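Local coordinates for protein prolyl-ACP dehydrogenase (Oscillatoria sp., PDB 4IRN) that oxidises the prolyl group carried on an acyl carrier protein, with FAD as cofactor, in the biosynthesis of the cyanotoxin anatoxin-a, at residues Q46-V51 against T104-Q109; T163-G168 against N188-Y193; L174-Q179 against I205-D210. One frame throughout, in Å; residues are numbered along the deposited sequence.

Interaction 1 (Q46-V51 against T104-Q109)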
# COMPACT_ATOMS: atom_id res chain seq x y z
N GLN A 46 15.00 27.84 -21.12
CA GLN A 46 16.41 28.09 -21.44
C GLN A 46 17.31 28.17 -20.24
O GLN A 46 18.42 27.64 -20.30
CB GLN A 46 16.60 29.36 -22.31
CG GLN A 46 16.16 29.28 -23.78
CD GLN A 46 16.79 28.16 -24.57
OE1 GLN A 46 16.21 27.08 -24.74
NE2 GLN A 46 17.94 28.43 -25.14
N PHE A 47 16.88 28.81 -19.15
CA PHE A 47 17.69 28.90 -17.92
C PHE A 47 17.89 27.55 -17.26
O PHE A 47 19.01 27.24 -16.84
CB PHE A 47 17.16 29.95 -16.93
CG PHE A 47 18.01 30.12 -15.69
CD1 PHE A 47 19.32 30.56 -15.78
CD2 PHE A 47 17.50 29.84 -14.43
CE1 PHE A 47 20.12 30.69 -14.64
CE2 PHE A 47 18.29 29.99 -13.28
CZ PHE A 47 19.59 30.42 -13.40
N ARG A 48 16.81 26.73 -17.19
CA ARG A 48 16.86 25.37 -16.63
C ARG A 48 17.78 24.49 -17.48
O ARG A 48 18.57 23.73 -16.93
CB ARG A 48 15.44 24.77 -16.54
CG ARG A 48 15.38 23.45 -15.79
CD ARG A 48 14.02 22.80 -15.91
NE ARG A 48 14.05 21.38 -15.55
CZ ARG A 48 14.16 20.39 -16.43
NH1 ARG A 48 14.25 20.64 -17.73
NH2 ARG A 48 14.19 19.13 -16.01
N LYS A 49 17.70 24.65 -18.82
CA LYS A 49 18.53 23.94 -19.80
C LYS A 49 20.00 24.33 -19.59
O LYS A 49 20.87 23.47 -19.69
CB LYS A 49 18.07 24.25 -21.23
CG LYS A 49 18.52 23.23 -22.27
CD LYS A 49 18.24 23.72 -23.69
CE LYS A 49 18.77 22.78 -24.74
NZ LYS A 49 20.26 22.81 -24.84
N LYS A 50 20.27 25.61 -19.28
CA LYS A 50 21.61 26.14 -19.00
C LYS A 50 22.15 25.56 -17.69
O LYS A 50 23.34 25.25 -17.61
CB LYS A 50 21.56 27.68 -18.95
CG LYS A 50 22.92 28.37 -18.87
CD LYS A 50 22.78 29.83 -18.49
CE LYS A 50 24.09 30.47 -18.13
NZ LYS A 50 23.89 31.80 -17.50
N VAL A 51 21.25 25.38 -16.67
CA VAL A 51 21.58 24.80 -15.36
C VAL A 51 21.97 23.32 -15.54
O VAL A 51 23.00 22.91 -15.00
CB VAL A 51 20.45 25.00 -14.31
CG1 VAL A 51 20.75 24.25 -13.01
CG2 VAL A 51 20.23 26.48 -14.01
N THR A 104 13.23 29.77 -9.49
CA THR A 104 14.20 29.18 -8.57
C THR A 104 13.94 27.66 -8.41
O THR A 104 14.87 26.88 -8.55
CB THR A 104 14.22 29.94 -7.23
OG1 THR A 104 14.29 31.35 -7.46
CG2 THR A 104 15.37 29.53 -6.32
N ALA A 105 12.66 27.27 -8.18
CA ALA A 105 12.23 25.88 -8.02
C ALA A 105 12.43 25.08 -9.30
O ALA A 105 12.91 23.94 -9.25
CB ALA A 105 10.77 25.83 -7.59
N TYR A 106 12.10 25.68 -10.46
CA TYR A 106 12.27 25.08 -11.79
C TYR A 106 13.75 24.81 -12.09
O TYR A 106 14.10 23.73 -12.57
CB TYR A 106 11.64 25.99 -12.86
CG TYR A 106 11.41 25.33 -14.20
CD1 TYR A 106 10.70 24.14 -14.31
CD2 TYR A 106 11.83 25.95 -15.38
CE1 TYR A 106 10.44 23.57 -15.56
CE2 TYR A 106 11.59 25.38 -16.63
CZ TYR A 106 10.89 24.19 -16.71
OH TYR A 106 10.65 23.62 -17.94
N ALA A 107 14.63 25.79 -11.78
CA ALA A 107 16.08 25.72 -11.96
C ALA A 107 16.69 24.69 -11.00
O ALA A 107 17.61 23.98 -11.41
CB ALA A 107 16.71 27.09 -11.73
N LEU A 108 16.14 24.58 -9.76
CA LEU A 108 16.58 23.58 -8.77
C LEU A 108 16.23 22.17 -9.24
O LEU A 108 17.02 21.24 -9.04
CB LEU A 108 15.98 23.81 -7.37
CG LEU A 108 16.43 25.03 -6.56
CD1 LEU A 108 15.53 25.25 -5.37
CD2 LEU A 108 17.87 24.92 -6.11
N GLN A 109 15.01 22.02 -9.92
CA GLN A 109 14.58 20.76 -10.50
C GLN A 109 15.63 20.35 -11.55
O GLN A 109 16.11 19.22 -11.54
CB GLN A 109 13.18 20.88 -11.12
CG GLN A 109 12.43 19.56 -11.24
CD GLN A 109 12.65 18.85 -12.56
OE1 GLN A 109 13.22 19.39 -13.50
NE2 GLN A 109 12.13 17.64 -12.67
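In both Arg48 (chi1 -172°) and Tyr106, CG stands anti to the backbone N, and this sends the arginine chain, extended from CG to NE, across the phenol ring at about a right angle. Arg48 CD lies over the middle of one ring face, 3.5 Å from the centroid of the Tyr106 ring, a CH-pi contact. The guanidinium has by then run past the ring, and Arg48 CZ can give at most a weak cation-pi attraction. Its hydrogen-bonding partner across the contact is Gln109, whose chain bends at chi2 to carry the amide oxygen to the edge of the guanidinium. Arg48 NE donates to Gln109 OE1 at 3.0 Å and Arg48 NH2 to the same oxygen at 2.7 Å, a side-on grip with the two flat groups turned 30° from each other. Gln109 NE2 is hydrogen-bonded to Glu292 OE1, consistent with the modelled orientation of the amide, and Glu292 OE2 forms a long, weak ion pair with Arg48 NH2. Beside this polar patch Ala107 lets the helices come close. Ala107 CB lies 3.6 Å from Phe47 CE2 and 4.2 Å from Val51 CG2, while Val51 CG1 rests 3.5 Å from Ala107 O. The axes of the two short helical segments approach to 8.6 Å, their directions 35° apart. Trp40 stacks on the Tyr106 ring. This is helix-on-helix packing, well away from the flavin, in the all-helical N-terminal domain of the acyl-CoA dehydrogenase fold.

Interaction 2 (T163-G168 against N188-Y193). With FAD (flavin-adenine dinucleotide), chain I.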
# COMPACT_ATOMS: atom_id res chain seq x y z
N THR A 163 18.15 21.28 16.35
CA THR A 163 17.89 19.97 16.98
C THR A 163 18.88 19.63 18.12
O THR A 163 20.03 20.05 18.07
CB THR A 163 17.82 18.86 15.91
OG1 THR A 163 17.25 17.69 16.48
CG2 THR A 163 19.17 18.50 15.35
N GLU A 164 18.41 18.88 19.12
CA GLU A 164 19.16 18.42 20.31
C GLU A 164 18.81 16.95 20.65
O GLU A 164 17.75 16.49 20.24
CB GLU A 164 18.81 19.31 21.52
CG GLU A 164 19.11 20.78 21.34
CD GLU A 164 18.86 21.64 22.55
OE1 GLU A 164 18.92 22.89 22.40
OE2 GLU A 164 18.63 21.10 23.66
N PRO A 165 19.64 16.22 21.44
CA PRO A 165 19.29 14.82 21.78
C PRO A 165 17.93 14.60 22.44
O PRO A 165 17.33 13.54 22.22
CB PRO A 165 20.43 14.37 22.69
CG PRO A 165 21.10 15.62 23.10
CD PRO A 165 20.95 16.58 21.99
N GLN A 166 17.41 15.59 23.19
CA GLN A 166 16.12 15.53 23.89
C GLN A 166 15.07 16.40 23.19
O GLN A 166 13.95 16.52 23.68
CB GLN A 166 16.26 15.96 25.37
CG GLN A 166 17.13 15.05 26.23
CD GLN A 166 18.61 15.40 26.19
OE1 GLN A 166 19.05 16.37 25.56
NE2 GLN A 166 19.42 14.60 26.88
N ALA A 167 15.48 17.05 22.09
CA ALA A 167 14.62 17.95 21.32
C ALA A 167 14.86 17.80 19.80
O ALA A 167 15.66 18.54 19.23
CB ALA A 167 14.82 19.39 21.78
N GLY A 168 14.21 16.80 19.21
CA GLY A 168 14.23 16.56 17.77
C GLY A 168 12.89 17.02 17.21
O GLY A 168 12.76 18.15 16.74
N ASN A 188 25.14 28.09 26.20
CA ASN A 188 25.53 26.77 26.69
C ASN A 188 24.50 25.73 26.24
O ASN A 188 23.30 25.96 26.38
CB ASN A 188 25.67 26.77 28.22
CG ASN A 188 26.96 27.38 28.70
OD1 ASN A 188 28.01 26.73 28.71
ND2 ASN A 188 26.90 28.64 29.12
N GLY A 189 24.98 24.63 25.68
CA GLY A 189 24.13 23.55 25.18
C GLY A 189 24.81 22.59 24.23
O GLY A 189 26.02 22.69 23.98
N TYR A 190 24.04 21.63 23.72
CA TYR A 190 24.54 20.61 22.79
C TYR A 190 23.54 20.42 21.67
O TYR A 190 22.34 20.26 21.91
CB TYR A 190 24.86 19.30 23.54
CG TYR A 190 25.03 18.05 22.70
CD1 TYR A 190 26.06 17.93 21.77
CD2 TYR A 190 24.23 16.94 22.93
CE1 TYR A 190 26.25 16.76 21.04
CE2 TYR A 190 24.44 15.75 22.24
CZ TYR A 190 25.45 15.66 21.29
OH TYR A 190 25.63 14.49 20.60
N LYS A 191 24.03 20.52 20.43
CA LYS A 191 23.22 20.35 19.23
C LYS A 191 23.75 19.19 18.43
O LYS A 191 24.92 19.23 18.00
CB LYS A 191 23.21 21.61 18.34
CG LYS A 191 22.72 22.90 18.99
CD LYS A 191 21.21 22.98 19.09
CE LYS A 191 20.73 24.28 19.68
NZ LYS A 191 19.25 24.25 19.85
N HIS A 192 22.94 18.14 18.26
CA HIS A 192 23.35 17.04 17.43
C HIS A 192 22.82 17.28 16.01
O HIS A 192 21.93 18.11 15.85
CB HIS A 192 23.00 15.67 18.03
CG HIS A 192 21.54 15.26 18.11
ND1 HIS A 192 20.53 16.07 17.62
CD2 HIS A 192 20.99 14.13 18.59
CE1 HIS A 192 19.41 15.39 17.81
NE2 HIS A 192 19.63 14.22 18.40
N TYR A 193 23.44 16.66 15.00
CA TYR A 193 23.11 16.84 13.57
C TYR A 193 23.16 18.32 13.12
O TYR A 193 22.15 19.02 13.18
CB TYR A 193 21.77 16.18 13.15
CG TYR A 193 21.54 14.80 13.71
CD1 TYR A 193 22.34 13.72 13.31
CD2 TYR A 193 20.53 14.55 14.63
CE1 TYR A 193 22.15 12.45 13.85
CE2 TYR A 193 20.32 13.28 15.16
CZ TYR A 193 21.12 12.23 14.76
OH TYR A 193 20.92 10.97 15.28
PA FAD I . 12.75 11.78 17.29
O1A FAD I . 12.32 13.19 17.15
O2A FAD I . 13.58 11.30 18.47
O5B FAD I . 11.49 10.84 17.33
C5B FAD I . 11.66 9.41 17.33
C4B FAD I . 10.59 8.81 16.46
O4B FAD I . 9.31 8.99 17.09
C3B FAD I . 10.51 9.38 15.04
O3B FAD I . 10.75 8.34 14.11
C2B FAD I . 9.10 9.99 14.92
O2B FAD I . 8.43 9.41 13.81
C1B FAD I . 8.37 9.56 16.19
N9A FAD I . 7.66 10.64 16.87
C8A FAD I . 8.21 11.59 17.69
N7A FAD I . 7.35 12.48 18.12
C5A FAD I . 6.15 12.09 17.55
C6A FAD I . 4.84 12.63 17.61
N6A FAD I . 4.52 13.72 18.31
N1A FAD I . 3.87 12.00 16.91
C2A FAD I . 4.19 10.91 16.22
N3A FAD I . 5.38 10.30 16.10
C4A FAD I . 6.33 10.95 16.79
N1 FAD I . 18.68 19.42 12.58
C2 FAD I . 19.13 20.71 12.70
O2 FAD I . 18.72 21.44 13.60
N3 FAD I . 20.08 21.21 11.81
C4 FAD I . 20.66 20.51 10.78
O4 FAD I . 21.49 21.05 10.06
C4X FAD I . 20.19 19.13 10.65
N5 FAD I . 20.71 18.38 9.71
C5X FAD I . 20.31 17.04 9.64
C6 FAD I . 20.85 16.24 8.64
C7 FAD I . 20.48 14.90 8.50
C7M FAD I . 21.02 14.09 7.35
C8 FAD I . 19.55 14.35 9.40
C8M FAD I . 19.10 12.92 9.30
C9 FAD I . 19.01 15.14 10.41
C9A FAD I . 19.37 16.48 10.55
N10 FAD I . 18.82 17.33 11.56
C10 FAD I . 19.20 18.65 11.62
C1' FAD I . 17.93 16.74 12.58
C2' FAD I . 16.63 16.28 11.93
O2' FAD I . 15.76 17.37 11.66
C3' FAD I . 15.96 15.20 12.78
O3' FAD I . 15.98 13.97 12.07
C4' FAD I . 14.52 15.53 13.20
O4' FAD I . 14.50 16.74 13.96
C5' FAD I . 13.84 14.39 13.93
O5' FAD I . 14.46 14.16 15.20
P FAD I . 14.90 12.67 15.62
O1P FAD I . 15.47 11.92 14.48
O2P FAD I . 15.75 13.07 16.81
O3P FAD I . 13.75 11.64 16.03
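Lys191, at the end of strand 184-191, runs along the backbone of Thr163 to meet Glu164, the first residue of a type I beta turn (Glu164 to Ala167) in the middle beta domain of the acyl-CoA dehydrogenase fold. Lys191 CB is 3.6 Å from Thr163 O. The chain bends at chi2 (-78°), which keeps Lys191 CD close to that carbonyl, 3.3 Å from Thr163 O; CE then passes Glu164 OE1, and Lys191 NZ closes a salt bridge at 2.9 Å to the anti lone pair of Glu164 OE1. NZ is also hydrogen-bonded to Ala162 O and Phe206 O, and the carboxylate to Thr176 OG1 and Lys175 N, so this largely buried ion pair is held from several sides. One residue on, the His192 ring is sandwiched. The Glu164-Pro165 peptide lies over one face, with Pro165 CD in a CH-pi contact 4.2 Å from the His192 ring centroid; Tyr193 CE2 lies over the opposite face, and Thr163 OG1 sits in plane at the edge. The same hydroxyl donates to Ala167 O, which also takes the Glu164 N-H from the same face of its plane. Gly168 CA passes 3.5 Å from FAD O5', and its N is bonded to Gln307 OE1 of the second subunit. At the flavin end, Thr163 N points almost straight at FAD O2, 2.8 Å away with an N-H...O angle of 173°.

Interaction 3 (L174-Q179 against I205-D210)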
# COMPACT_ATOMS: atom_id res chain seq x y z
N LEU A 174 13.77 22.78 23.75
CA LEU A 174 15.20 23.07 23.63
C LEU A 174 15.79 23.35 25.00
O LEU A 174 15.19 24.08 25.80
CB LEU A 174 15.46 24.34 22.77
CG LEU A 174 15.19 24.28 21.29
CD1 LEU A 174 15.40 25.63 20.65
CD2 LEU A 174 16.03 23.24 20.63
N LYS A 175 16.98 22.82 25.25
CA LYS A 175 17.68 23.05 26.50
C LYS A 175 18.82 24.07 26.38
O LYS A 175 19.21 24.63 27.40
CB LYS A 175 18.14 21.73 27.16
CG LYS A 175 17.01 20.76 27.55
CD LYS A 175 16.05 21.29 28.66
CE LYS A 175 14.74 20.51 28.80
NZ LYS A 175 13.54 21.40 28.89
N THR A 176 19.32 24.35 25.15
CA THR A 176 20.39 25.34 24.89
C THR A 176 19.96 26.70 25.42
O THR A 176 19.03 27.31 24.89
CB THR A 176 20.85 25.34 23.40
OG1 THR A 176 21.33 24.04 23.06
CG2 THR A 176 21.95 26.35 23.13
N THR A 177 20.61 27.14 26.50
CA THR A 177 20.30 28.41 27.16
C THR A 177 21.18 29.55 26.68
O THR A 177 22.34 29.32 26.33
CB THR A 177 20.32 28.28 28.69
OG1 THR A 177 21.56 27.71 29.13
CG2 THR A 177 19.15 27.50 29.23
N ALA A 178 20.62 30.77 26.68
CA ALA A 178 21.31 32.00 26.33
C ALA A 178 21.10 33.02 27.45
O ALA A 178 20.00 33.58 27.58
CB ALA A 178 20.78 32.53 25.01
N GLN A 179 22.13 33.18 28.31
CA GLN A 179 22.09 34.12 29.44
C GLN A 179 22.72 35.47 29.09
O GLN A 179 23.89 35.52 28.71
CB GLN A 179 22.66 33.50 30.73
CG GLN A 179 21.64 32.67 31.53
CD GLN A 179 20.40 33.45 31.94
OE1 GLN A 179 20.48 34.53 32.54
NE2 GLN A 179 19.23 32.92 31.62
N ILE A 205 21.91 29.54 15.35
CA ILE A 205 21.61 28.78 16.56
C ILE A 205 20.31 29.17 17.25
O ILE A 205 20.07 30.34 17.51
CB ILE A 205 22.84 28.79 17.51
CG1 ILE A 205 24.13 28.43 16.72
CG2 ILE A 205 22.61 27.94 18.76
CD1 ILE A 205 25.24 27.73 17.41
N PHE A 206 19.49 28.15 17.56
CA PHE A 206 18.21 28.29 18.25
C PHE A 206 18.40 27.97 19.72
O PHE A 206 18.72 26.83 20.06
CB PHE A 206 17.12 27.43 17.57
CG PHE A 206 16.68 28.04 16.26
CD1 PHE A 206 17.36 27.76 15.07
CD2 PHE A 206 15.59 28.89 16.21
CE1 PHE A 206 16.97 28.36 13.86
CE2 PHE A 206 15.19 29.48 15.00
CZ PHE A 206 15.88 29.21 13.83
N ALA A 207 18.27 28.98 20.58
CA ALA A 207 18.46 28.86 22.03
C ALA A 207 17.27 29.45 22.81
O ALA A 207 16.32 29.95 22.21
CB ALA A 207 19.76 29.56 22.43
N THR A 208 17.32 29.38 24.16
CA THR A 208 16.27 29.92 25.03
C THR A 208 16.82 30.89 26.08
O THR A 208 17.85 30.62 26.70
CB THR A 208 15.35 28.80 25.59
OG1 THR A 208 14.24 29.38 26.27
CG2 THR A 208 16.08 27.80 26.49
N ILE A 209 16.14 32.04 26.25
CA ILE A 209 16.55 33.05 27.25
C ILE A 209 16.16 32.59 28.66
O ILE A 209 16.88 32.87 29.62
CB ILE A 209 16.06 34.48 26.92
CG1 ILE A 209 14.54 34.52 26.61
CG2 ILE A 209 16.90 35.09 25.80
CD1 ILE A 209 13.84 35.82 26.90
N ASP A 210 15.04 31.85 28.77
CA ASP A 210 14.51 31.26 29.99
C ASP A 210 13.70 30.00 29.66
O ASP A 210 12.66 30.11 29.01
CB ASP A 210 13.66 32.27 30.79
CG ASP A 210 13.25 31.83 32.19
OD1 ASP A 210 13.84 30.85 32.73
OD2 ASP A 210 12.35 32.47 32.77
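A seam between the two sheets of the beta domain is made here: strand 177-181 edges the antiparallel sheet, strand 202-208 belongs to the mixed one, and a single beta bridge, Thr177 with Thr208, joins them. Thr208 N donates to Thr176 O at 2.8 Å, and Thr208 O receives Ala178 N, also at 2.8 Å. Residue numbers rise together across the bridge, but the strand axes splay by 70°, so the pairing does not extend into a ladder. A weaker CA-H...O contact lies within it: Thr177 CA is 3.3 Å from Thr208 O, which also takes the Ala178 N-H. Small side chains fill one side of the crossing. Ala178 CB faces Ala207 CB at 4.1 Å, and the methyl of Thr176, placed anti to the backbone N, comes alongside, with Thr176 CG2 3.9 Å from Ala207 CB. Phe221 of strand 218-224 and Leu187 of strand 184-191 both pack on this alanine pair. Thr177 and Thr208 approach obliquely through their methyls, CG2 to CG2, at 4.1 Å. Farther back along the chain, Leu174 CD1 touches the root of Phe206, 4.0 Å from Phe206 CB, whereas the phenyl ring leads away to meet His160 and, edge-to-face, Phe272. Beyond the bridge, Ile209 CA directs its hydrogen almost straight at Ala178 O, 3.5 Å away, with an angle of 168° at the hydrogen.

In the fold
From the N terminus, interaction 1 comes first: helix 101-114 returns to helix 42-58, closing a loop of helices and coil before the beta domain begins. Its centre lies about 36 Å from that of interaction 2 and about 39 Å from that of interaction 3, on the opposite side of the chain's centre. The other two cross along the chain: 163-168, 174-179, 188-193, then 205-210, so each loop holds one segment of the other. They touch directly, with centres about 11 Å apart. Interaction 2 ties the loop after strand 158-161 to strand 184-191 beside the flavin; interaction 3 joins the antiparallel sheet, where strands 177-181 and 184-191 are neighbours, to the mixed one.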